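PDB 5K7F: transcriptional regulator, TetR family from Myxococcus xanthus, which probably binds promoter DNA as a transcriptional repressor in the control of alternative isovaleryl coenzyme A biosynthesis, with isovaleryl coenzyme A as its effector. Local coordinates for residues A[81-86]-A[93-98]; A[139-144]-A[164-169]; A[146-149]-A[153-156]. All coordinates share one frame; numbering follows the deposited sequence.

Contact 1: residues A[81-86]-A[93-98]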
loop_
_atom_site.group_PDB
_atom_site.type_symbol
_atom_site.label_atom_id
_atom_site.label_comp_id
_atom_site.label_asym_id
_atom_site.label_seq_id
_atom_site.Cartn_x
_atom_site.Cartn_y
_atom_site.Cartn_z
ATOM N N SER A 81 20.398 9.874 2.101
ATOM C CA SER A 81 21.529 10.753 2.373
ATOM C C SER A 81 21.513 11.217 3.816
ATOM O O SER A 81 22.552 11.626 4.333
ATOM C CB SER A 81 21.515 11.930 1.414
ATOM O OG SER A 81 20.371 12.754 1.595
ATOM N N ARG A 82 20.372 11.100 4.481
ATOM C CA ARG A 82 20.220 11.520 5.851
ATOM C C ARG A 82 20.577 10.427 6.844
ATOM O O ARG A 82 20.799 10.749 8.012
ATOM C CB ARG A 82 18.791 11.995 6.104
ATOM C CG ARG A 82 18.189 12.989 5.066
ATOM C CD ARG A 82 18.677 14.395 5.227
ATOM N NE ARG A 82 18.140 15.219 4.148
ATOM C CZ ARG A 82 18.389 16.505 4.001
ATOM N NH1 ARG A 82 19.165 17.138 4.878
ATOM N NH2 ARG A 82 17.866 17.156 2.969
ATOM N N VAL A 83 20.635 9.144 6.427
ATOM C CA VAL A 83 20.757 8.063 7.405
ATOM C C VAL A 83 21.906 7.121 7.084
ATOM O O VAL A 83 22.297 6.308 7.932
ATOM C CB VAL A 83 19.441 7.260 7.530
ATOM C CG1 VAL A 83 18.251 8.170 7.908
ATOM C CG2 VAL A 83 19.124 6.436 6.243
ATOM N N GLN A 84 22.453 7.193 5.874
ATOM C CA GLN A 84 23.305 6.097 5.416
ATOM C C GLN A 84 24.604 5.981 6.218
ATOM O O GLN A 84 25.195 4.896 6.250
ATOM C CB GLN A 84 23.615 6.235 3.923
ATOM C CG GLN A 84 24.453 7.439 3.574
ATOM C CD GLN A 84 24.390 7.793 2.107
ATOM O OE1 GLN A 84 23.698 7.138 1.330
ATOM N NE2 GLN A 84 25.091 8.860 1.723
ATOM N N ASP A 85 25.026 7.038 6.896
ATOM C CA ASP A 85 26.236 7.049 7.701
ATOM C C ASP A 85 26.015 6.605 9.147
ATOM O O ASP A 85 26.984 6.578 9.912
ATOM C CB ASP A 85 26.853 8.464 7.714
ATOM C CG ASP A 85 27.148 9.007 6.317
ATOM O OD1 ASP A 85 28.052 8.478 5.633
ATOM O OD2 ASP A 85 26.497 9.998 5.916
ATOM N N ILE A 86 24.783 6.296 9.561
ATOM C CA ILE A 86 24.537 5.857 10.930
ATOM C C ILE A 86 25.040 4.426 11.061
ATOM O O ILE A 86 24.577 3.524 10.350
ATOM C CB ILE A 86 23.047 5.974 11.285
ATOM C CG1 ILE A 86 22.586 7.415 11.149
ATOM C CG2 ILE A 86 22.763 5.465 12.684
ATOM C CD1 ILE A 86 21.094 7.566 11.221
ATOM N N LEU A 93 17.757 2.119 11.053
ATOM C CA LEU A 93 16.397 1.762 10.642
ATOM C C LEU A 93 15.368 2.707 11.266
ATOM O O LEU A 93 14.410 3.130 10.596
ATOM C CB LEU A 93 16.121 0.319 11.044
ATOM C CG LEU A 93 16.712 -0.725 10.090
ATOM C CD1 LEU A 93 16.784 -2.025 10.814
ATOM C CD2 LEU A 93 15.879 -0.793 8.812
ATOM N N ARG A 94 15.583 3.095 12.541
ATOM C CA ARG A 94 14.658 4.015 13.205
ATOM C C ARG A 94 14.650 5.388 12.520
ATOM O O ARG A 94 13.582 5.980 12.293
ATOM C CB ARG A 94 15.046 4.199 14.673
ATOM C CG ARG A 94 14.835 2.987 15.518
ATOM C CD ARG A 94 15.237 3.229 16.979
ATOM N NE ARG A 94 15.119 2.015 17.764
ATOM C CZ ARG A 94 16.001 1.610 18.681
ATOM N NH1 ARG A 94 17.085 2.334 18.941
ATOM N NH2 ARG A 94 15.798 0.470 19.325
ATOM N N ALA A 95 15.823 5.869 12.146
ATOM C CA ALA A 95 15.913 7.151 11.446
ATOM C C ALA A 95 15.358 7.043 10.035
ATOM O O ALA A 95 14.694 7.979 9.564
ATOM C CB ALA A 95 17.356 7.652 11.421
ATOM N N CYS A 96 15.612 5.903 9.356
ATOM C CA CYS A 96 15.148 5.699 7.988
ATOM C C CYS A 96 13.628 5.691 7.938
ATOM O O CYS A 96 13.004 6.350 7.098
ATOM C CB CYS A 96 15.735 4.410 7.434
ATOM S SG CYS A 96 15.610 4.211 5.644
ATOM N N MET A 97 13.012 4.994 8.895
ATOM C CA MET A 97 11.563 4.941 8.978
ATOM C C MET A 97 10.963 6.324 9.204
ATOM O O MET A 97 9.969 6.692 8.558
ATOM C CB MET A 97 11.127 4.018 10.106
ATOM C CG MET A 97 9.603 3.876 10.143
ATOM S SD MET A 97 9.058 2.610 11.303
ATOM C CE MET A 97 8.505 1.376 10.161
ATOM N N ARG A 98 11.528 7.087 10.152
ATOM C CA ARG A 98 10.996 8.421 10.411
ATOM C C ARG A 98 11.116 9.310 9.167
ATOM O O ARG A 98 10.117 9.901 8.721
ATOM C CB ARG A 98 11.694 9.032 11.618
ATOM C CG ARG A 98 11.150 10.392 12.042
ATOM C CD ARG A 98 11.868 10.874 13.297
ATOM N NE ARG A 98 11.243 12.037 13.945
ATOM C CZ ARG A 98 10.217 11.997 14.801
ATOM N NH1 ARG A 98 9.603 10.848 15.136
ATOM N NH2 ARG A 98 9.805 13.131 15.340
#
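The end of helix 60-83 and the turn that follows it settle on helix 89-105 through two branched side chains, Val83 and Ile86, that meet Ala95 and Cys96. Val83 bears directly on the helix backbone: CG1 stands almost straight over the peptide that joins Ala95 to Cys96, with Cys96 N 3.8 Å from Val83 CG1. The same methyl lies 3.7 Å from Ala95 CB, while the other branch is farther off, Val83 CG2 lying 4.1 Å from Cys96 CB. With CG1 anti to the carbonyl carbon (chi1 -57°), the valine spreads its two methyls over successive residues of the opposing helix. Because alanine and cysteine offer only short side chains here, the backbones come close, the CA atoms of Val83 and Cys96 being 6.1 Å apart. In TetR-family regulators a long helix like 60-83 links the DNA-binding headpiece to the helical C-terminal domain, and here its far end packs against that domain. A type I turn runs from Val83 to Ile86, closed by Ile86 N bonding to Val83 O at 3.0 Å, and brings the isoleucine round to the same neighbour. Its side chain is extended (chi2 169°), carrying Ile86 CD1 to 3.7 Å from Ala95 CB, which it meets from another side than Val83 CG1 does. No hydrogen bond crosses between the two segments. Beyond them, Val83 also packs on Phe140 of helix 125-150 and on His99, and Ile86 O accepts a hydrogen bond from Arg92 NH1.

Contact 2: residues A[139-144]-A[164-169]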
loop_
_atom_site.group_PDB
_atom_site.type_symbol
_atom_site.label_atom_id
_atom_site.label_comp_id
_atom_site.label_asym_id
_atom_site.label_seq_id
_atom_site.Cartn_x
_atom_site.Cartn_y
_atom_site.Cartn_z
ATOM N N ASP A 139 17.407 -3.216 -0.849
ATOM C CA ASP A 139 18.687 -3.807 -0.449
ATOM C C ASP A 139 19.231 -3.128 0.802
ATOM O O ASP A 139 19.778 -3.779 1.708
ATOM C CB ASP A 139 19.719 -3.668 -1.579
ATOM C CG ASP A 139 19.440 -4.556 -2.779
ATOM O OD1 ASP A 139 18.599 -5.477 -2.705
ATOM O OD2 ASP A 139 20.090 -4.315 -3.818
ATOM N N PHE A 140 19.148 -1.799 0.832
ATOM C CA PHE A 140 19.590 -1.041 1.988
ATOM C C PHE A 140 18.840 -1.459 3.242
ATOM O O PHE A 140 19.450 -1.679 4.294
ATOM C CB PHE A 140 19.389 0.437 1.701
ATOM C CG PHE A 140 19.779 1.365 2.857
ATOM C CD1 PHE A 140 21.078 1.805 3.021
ATOM C CD2 PHE A 140 18.819 1.803 3.773
ATOM C CE1 PHE A 140 21.411 2.700 4.059
ATOM C CE2 PHE A 140 19.144 2.678 4.799
ATOM C CZ PHE A 140 20.437 3.099 4.966
ATOM N N LEU A 141 17.512 -1.559 3.155
ATOM C CA LEU A 141 16.745 -1.996 4.321
ATOM C C LEU A 141 17.129 -3.420 4.723
ATOM O O LEU A 141 17.304 -3.707 5.923
ATOM C CB LEU A 141 15.238 -1.902 4.043
ATOM C CG LEU A 141 14.658 -0.511 3.711
ATOM C CD1 LEU A 141 13.174 -0.626 3.424
ATOM C CD2 LEU A 141 14.877 0.406 4.848
ATOM N N GLU A 142 17.305 -4.323 3.744
ATOM C CA GLU A 142 17.654 -5.705 4.084
ATOM C C GLU A 142 19.008 -5.791 4.778
ATOM O O GLU A 142 19.156 -6.511 5.769
ATOM C CB GLU A 142 17.636 -6.600 2.830
ATOM C CG GLU A 142 16.273 -6.812 2.241
ATOM C CD GLU A 142 16.161 -7.932 1.201
ATOM O OE1 GLU A 142 17.167 -8.577 0.864
ATOM O OE2 GLU A 142 15.036 -8.150 0.707
ATOM N N GLU A 143 20.000 -5.026 4.317
ATOM C CA GLU A 143 21.304 -5.041 4.981
ATOM C C GLU A 143 21.192 -4.561 6.425
ATOM O O GLU A 143 21.778 -5.155 7.328
ATOM C CB GLU A 143 22.307 -4.197 4.188
ATOM N N ALA A 144 20.411 -3.508 6.675
ATOM C CA ALA A 144 20.233 -3.034 8.047
ATOM C C ALA A 144 19.507 -4.058 8.916
ATOM O O ALA A 144 19.911 -4.306 10.064
ATOM C CB ALA A 144 19.483 -1.712 8.063
ATOM N N PHE A 164 10.024 -5.468 3.696
ATOM C CA PHE A 164 8.726 -5.172 3.125
ATOM C C PHE A 164 7.647 -4.946 4.188
ATOM O O PHE A 164 6.602 -4.372 3.871
ATOM C CB PHE A 164 8.319 -6.286 2.144
ATOM C CG PHE A 164 9.039 -6.200 0.810
ATOM C CD1 PHE A 164 8.761 -5.198 -0.088
ATOM C CD2 PHE A 164 10.012 -7.119 0.482
ATOM C CE1 PHE A 164 9.432 -5.126 -1.278
ATOM C CE2 PHE A 164 10.671 -7.050 -0.719
ATOM C CZ PHE A 164 10.384 -6.063 -1.591
ATOM N N SER A 165 7.854 -5.359 5.429
ATOM C CA SER A 165 6.930 -4.951 6.495
ATOM C C SER A 165 7.051 -3.452 6.718
ATOM O O SER A 165 6.045 -2.701 6.743
ATOM C CB SER A 165 7.235 -5.717 7.783
ATOM O OG SER A 165 6.939 -7.110 7.617
ATOM N N PHE A 166 8.291 -3.014 6.861
ATOM C CA PHE A 166 8.659 -1.601 6.920
ATOM C C PHE A 166 8.048 -0.828 5.752
ATOM O O PHE A 166 7.412 0.228 5.934
ATOM C CB PHE A 166 10.182 -1.558 6.918
ATOM C CG PHE A 166 10.817 -0.169 6.899
ATOM C CD1 PHE A 166 10.620 0.741 5.863
ATOM C CD2 PHE A 166 11.722 0.130 7.871
ATOM C CE1 PHE A 166 11.306 2.001 5.871
ATOM C CE2 PHE A 166 12.396 1.350 7.875
ATOM C CZ PHE A 166 12.166 2.264 6.844
ATOM N N LEU A 167 8.292 -1.299 4.526
ATOM C CA LEU A 167 7.795 -0.588 3.359
ATOM C C LEU A 167 6.270 -0.524 3.329
ATOM O O LEU A 167 5.696 0.535 3.046
ATOM C CB LEU A 167 8.330 -1.237 2.084
ATOM C CG LEU A 167 9.733 -0.827 1.671
ATOM C CD1 LEU A 167 10.169 -1.684 0.467
ATOM C CD2 LEU A 167 9.817 0.677 1.358
ATOM N N GLY A 168 5.576 -1.649 3.575
ATOM C CA GLY A 168 4.121 -1.605 3.585
ATOM C C GLY A 168 3.582 -0.652 4.644
ATOM O O GLY A 168 2.648 0.112 4.393
ATOM N N MET A 169 4.079 -0.771 5.869
ATOM C CA MET A 169 3.642 0.164 6.915
ATOM C C MET A 169 3.741 1.602 6.455
ATOM O O MET A 169 2.797 2.393 6.647
ATOM C CB MET A 169 4.477 -0.004 8.189
ATOM C CG MET A 169 4.114 -1.143 9.040
ATOM S SD MET A 169 5.324 -1.372 10.377
ATOM C CE MET A 169 5.196 0.151 11.221
#
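This is a buried, wholly apolar helix-to-helix contact inside the C-terminal domain of the TetR fold, where Leu141 of helix 125-150 reaches across to Phe166 and Leu167 of helix 159-171. The leucine enters as a fork over one face of the Phe166 ring, its side chain at about a right angle to that of the phenylalanine. Leu141 CD2 makes a CH-pi contact, 4.0 Å from the Phe166 ring centroid and only 16° off the ring normal. At 8.5 Å between the CA atoms of Leu141 and Phe166 the backbones do not meet, and the side chains fill the interval. Chi1 of Phe166 (177°) swings the ring toward helix 125-150, and chi2 (-61°) sets its face to the leucine; Tyr137 and Met97 also pack on this phenylalanine. Helix 159-171 meets the second subunit as well: Phe164 stacks with Trp176 of that subunit, and Met169 packs on its Met169, so the contact backs directly onto the dimer interface. The other branch of the fork serves both partners, Leu141 CD1 lying 3.8 Å from Phe166 CD1 and 3.9 Å from Leu167 CG.

Contact 3: residues A[146-149]-A[153-156]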
loop_
_atom_site.group_PDB
_atom_site.type_symbol
_atom_site.label_atom_id
_atom_site.label_comp_id
_atom_site.label_asym_id
_atom_site.label_seq_id
_atom_site.Cartn_x
_atom_site.Cartn_y
_atom_site.Cartn_z
ATOM N N SER A 146 19.565 -7.272 8.505
ATOM C CA SER A 146 20.571 -8.322 8.725
ATOM C C SER A 146 21.533 -7.997 9.855
ATOM O O SER A 146 21.806 -8.841 10.718
ATOM C CB SER A 146 21.354 -8.549 7.437
ATOM O OG SER A 146 20.542 -9.299 6.562
ATOM N N GLN A 147 22.123 -6.804 9.807
ATOM C CA GLN A 147 23.075 -6.345 10.813
ATOM C C GLN A 147 22.440 -6.238 12.187
ATOM O O GLN A 147 23.009 -6.690 13.180
ATOM C CB GLN A 147 23.613 -4.993 10.397
ATOM C CG GLN A 147 24.401 -5.012 9.135
ATOM C CD GLN A 147 24.740 -3.625 8.666
ATOM O OE1 GLN A 147 24.367 -2.645 9.292
ATOM N NE2 GLN A 147 25.443 -3.535 7.533
ATOM N N ALA A 148 21.268 -5.598 12.272
ATOM C CA ALA A 148 20.599 -5.451 13.545
ATOM C C ALA A 148 20.216 -6.787 14.166
ATOM O O ALA A 148 20.291 -6.923 15.389
ATOM C CB ALA A 148 19.361 -4.578 13.372
ATOM N N SER A 149 19.744 -7.763 13.353
ATOM C CA SER A 149 19.394 -9.082 13.875
ATOM C C SER A 149 20.638 -9.826 14.359
ATOM O O SER A 149 20.666 -10.359 15.470
ATOM C CB SER A 149 18.650 -9.909 12.807
ATOM O OG SER A 149 18.379 -11.222 13.279
ATOM N N LEU A 153 20.188 -6.399 18.211
ATOM C CA LEU A 153 19.541 -5.117 18.476
ATOM C C LEU A 153 18.068 -5.093 18.059
ATOM O O LEU A 153 17.362 -4.150 18.418
ATOM C CB LEU A 153 20.311 -3.993 17.771
ATOM C CG LEU A 153 21.794 -3.865 18.143
ATOM C CD1 LEU A 153 22.507 -3.052 17.079
ATOM C CD2 LEU A 153 21.997 -3.229 19.531
ATOM N N ILE A 154 17.596 -6.118 17.340
ATOM C CA ILE A 154 16.184 -6.331 17.047
ATOM C C ILE A 154 15.947 -7.831 17.165
ATOM O O ILE A 154 16.869 -8.647 17.037
ATOM C CB ILE A 154 15.724 -5.834 15.645
ATOM C CG1 ILE A 154 16.528 -6.507 14.544
ATOM C CG2 ILE A 154 15.851 -4.301 15.522
ATOM C CD1 ILE A 154 16.153 -6.088 13.165
ATOM N N ARG A 155 14.713 -8.176 17.444
ATOM C CA ARG A 155 14.302 -9.582 17.440
ATOM C C ARG A 155 14.578 -10.202 16.072
ATOM O O ARG A 155 14.395 -9.536 15.047
ATOM C CB ARG A 155 12.813 -9.656 17.784
ATOM C CG ARG A 155 12.212 -11.036 17.801
ATOM C CD ARG A 155 10.759 -10.994 18.309
ATOM N NE ARG A 155 10.598 -10.049 19.416
ATOM C CZ ARG A 155 10.706 -10.355 20.707
ATOM N NH1 ARG A 155 10.971 -11.604 21.086
ATOM N NH2 ARG A 155 10.545 -9.400 21.624
ATOM N N PRO A 156 15.021 -11.469 15.999
ATOM C CA PRO A 156 15.343 -12.047 14.688
ATOM C C PRO A 156 14.158 -12.010 13.728
ATOM O O PRO A 156 13.015 -12.260 14.120
ATOM C CB PRO A 156 15.727 -13.491 15.018
ATOM C CG PRO A 156 16.226 -13.428 16.407
ATOM C CD PRO A 156 15.416 -12.357 17.102
HETATM O O HOH W 1 18.484 -10.560 17.350
#
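The flat group at the centre of this contact is the peptide joining Ala148 to Ser149, which Ile154 covers on one face and Leu153 meets at the carbonyl end. Over that face lies Ile154 CG1, 3.7 Å from Ser149 N and nearly straight above it. Leu153 N donates to Ala148 O at 2.9 Å, almost in line with the carbonyl bond (C=O...N angle 162°). Ile154 N adds a weak second bond to the same oxygen, coming from well above the peptide plane on the side of its own side chain. Two N-H groups thus converge on a carbonyl near the C-terminal end of helix 125-150, and the first bond spans five residues instead of the four usual in a helix. Ile154 places CG1 between its backbone N and carbonyl carbon (chi1 58°), and from there CD1 extends to 3.6 Å from Ala148 CB. Cutting Ile154 back to an alanine removes CG1 and CD1, which would probably open a gap beside Val90 and Phe197 and leave the Ala148 methyl and the peptide face less covered. Farther along, Ser149 OG sits 3.4 Å from Pro156 CA, and a water donates to Ser149 O, with a doubtful second bond to Ile154 O. Residues 153-156 lead from helix 125-150 toward helix 159-171; Pro89 of helix 89-105 packs against Ala148 and Leu153, and Arg155 touches Pro198 of the second subunit.

Overall arrangement
Along the chain, contact 1 is complete before contact 2 opens, while contact 3 falls within the connection between the two halves of contact 2. Contacts 2 and 3 share helix 125-150, their centres about 12 Å apart. Contacts 1 and 2 are equally far apart by centre and touch directly, for example where Leu93 packs on Ala144 and Met97 on Met169. Contacts 1 and 3, with centres about 16 Å apart, do not touch. Contacts 1 and 2, with the packing between them, link the end of helix 60-83 through helices 89-105 and 125-150 to helix 159-171 at the dimer interface; contact 3 lies at the end of helix 125-150, where the chain turns toward helix 159-171.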